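Protease (Penicillium cyclopium, PDB 5Z6O) hydrolyses proteins as a subtilisin-like serine protease of the proteinase K type, probably including casein, gelatin and collagen type IV. Local coordinates at residues A[19-24]-A[189-194]. Numbering follows the deposited sequence.
Sequences KKSGAT and NSDGSA
S21 and D191 meet where two surface loops of this subtilase approach each other, and the pair illustrates how loops distant in sequence can be joined largely through water. The dry part is small. The CB of S21 lies against the carboxylate of D191, 3.7 Å from OD2. The same CB sits 4.0 Å from the carbonyl oxygen of N189. D191 is buried; its bond from CA to CB points toward the 19-24 loop, and a chi1 of -77° turns CG to the side of its own backbone N, opposite the carbonyl carbon, with the carboxylate against the S21 CB. No direct hydrogen bond crosses between the loops; OD1 instead forms a salt bridge with R15. With an alanine here, R15 would probably lose this charged mate, and a gap would be likely to open beside the S21 methylene.

The looser side is wet. With chi1 at 69°, OG of S21 lies between its backbone N and carbonyl carbon, where two waters reach it, one at 3.2 Å from OG and the other at 2.9 Å from OG. The first donates to N189 O (2.7 Å) and the second to S190 O. A third water accepts from the backbone N of G22 and gives a weak hydrogen bond to N189 O, so this carbonyl serves two bridges.

Helix 11-16 borders both loops, since S21 touches R15 and N189 touches W11. The contact thus lies between the link from this helix to strand 26-29 and the loop joining parallel-sheet strands 182-187 and 205-208, away from the catalytic centre.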
loop_
_atom_site.group_PDB
_atom_site.type_symbol
_atom_site.label_atom_id
_atom_site.label_comp_id
_atom_site.label_asym_id
_atom_site.label_seq_id
_atom_site.Cartn_x
_atom_site.Cartn_y
_atom_site.Cartn_z
ATOM N N LYS A 19 12.527 9.387 12.801
ATOM C CA LYS A 19 12.352 8.494 13.931
ATOM C C LYS A 19 11.345 9.042 14.920
ATOM O O LYS A 19 10.713 8.259 15.628
ATOM C CB LYS A 19 13.700 8.238 14.628
ATOM C CG LYS A 19 14.675 7.499 13.744
ATOM C CD LYS A 19 15.986 7.224 14.458
ATOM C CE LYS A 19 16.973 6.512 13.548
ATOM N NZ LYS A 19 18.236 6.185 14.274
ATOM N N LYS A 20 11.152 10.352 14.949
ATOM C CA LYS A 20 10.217 11.033 15.836
ATOM C C LYS A 20 9.049 11.622 15.052
ATOM O O LYS A 20 9.196 12.014 13.886
ATOM C CB LYS A 20 10.935 12.169 16.597
ATOM C CG LYS A 20 11.379 11.799 18.011
ATOM C CD LYS A 20 12.432 10.697 18.004
ATOM C CE LYS A 20 13.048 10.485 19.387
ATOM N NZ LYS A 20 12.091 9.849 20.342
ATOM N N SER A 21 7.885 11.704 15.694
ATOM C CA SER A 21 6.774 12.367 15.013
ATOM C C SER A 21 6.983 13.881 14.971
ATOM O O SER A 21 7.854 14.440 15.635
ATOM C CB SER A 21 5.444 12.048 15.688
ATOM O OG SER A 21 5.418 12.687 16.956
ATOM N N GLY A 22 6.151 14.543 14.176
ATOM C CA GLY A 22 6.187 15.983 14.018
ATOM C C GLY A 22 7.055 16.481 12.880
ATOM O O GLY A 22 7.137 17.695 12.668
ATOM N N ALA A 23 7.700 15.590 12.137
ATOM C CA ALA A 23 8.561 16.026 11.051
ATOM C C ALA A 23 7.737 16.664 9.937
ATOM O O ALA A 23 6.557 16.357 9.751
ATOM C CB ALA A 23 9.350 14.837 10.503
ATOM N N THR A 24 8.375 17.556 9.170
ATOM C CA THR A 24 7.648 18.213 8.095
ATOM C C THR A 24 8.153 17.845 6.720
ATOM O O THR A 24 7.456 18.125 5.750
ATOM C CB THR A 24 7.717 19.740 8.228
ATOM O OG1 THR A 24 9.077 20.137 8.209
ATOM C CG2 THR A 24 7.060 20.201 9.531
ATOM N N ASN A 189 -1.387 10.781 13.568
ATOM C CA ASN A 189 -0.259 11.711 13.544
ATOM C C ASN A 189 0.357 11.915 14.919
ATOM O O ASN A 189 1.489 12.389 14.988
ATOM C CB ASN A 189 -0.638 13.080 12.912
ATOM C CG ASN A 189 -1.779 13.813 13.622
ATOM O OD1 ASN A 189 -2.010 14.994 13.346
ATOM N ND2 ASN A 189 -2.510 13.136 14.470
ATOM N N SER A 190 -0.311 11.484 15.990
ATOM C CA SER A 190 0.286 11.512 17.317
ATOM C C SER A 190 0.925 10.177 17.670
ATOM O O SER A 190 1.308 9.963 18.830
ATOM C CB SER A 190 -0.772 11.888 18.356
ATOM O OG SER A 190 -1.781 10.913 18.385
ATOM N N ASP A 191 1.039 9.273 16.684
ATOM C CA ASP A 191 1.599 7.939 16.847
ATOM C C ASP A 191 0.677 7.037 17.661
ATOM O O ASP A 191 1.124 6.056 18.240
ATOM C CB ASP A 191 2.998 7.951 17.470
ATOM C CG ASP A 191 4.090 8.359 16.477
ATOM O OD1 ASP A 191 3.836 8.419 15.245
ATOM O OD2 ASP A 191 5.202 8.602 16.923
ATOM N N GLY A 192 -0.614 7.312 17.675
ATOM C CA GLY A 192 -1.543 6.376 18.272
ATOM C C GLY A 192 -2.059 5.357 17.282
ATOM O O GLY A 192 -1.894 5.496 16.071
ATOM N N SER A 193 -2.679 4.308 17.823
ATOM C CA SER A 193 -3.365 3.321 17.009
ATOM C C SER A 193 -4.724 3.906 16.679
ATOM O O SER A 193 -5.464 4.285 17.589
ATOM C CB SER A 193 -3.489 1.995 17.765
ATOM O OG SER A 193 -4.195 1.031 17.008
ATOM N N ALA A 194 -5.047 4.017 15.388
ATOM C CA ALA A 194 -6.304 4.644 14.988
ATOM C C ALA A 194 -7.480 3.862 15.563
ATOM O O ALA A 194 -7.427 2.645 15.654
ATOM C CB ALA A 194 -6.403 4.683 13.460
HETATM O O HOH W 1 2.794 14.421 16.195
HETATM O O HOH W 2 4.163 11.327 19.201
HETATM O O HOH W 3 3.903 13.351 12.760
#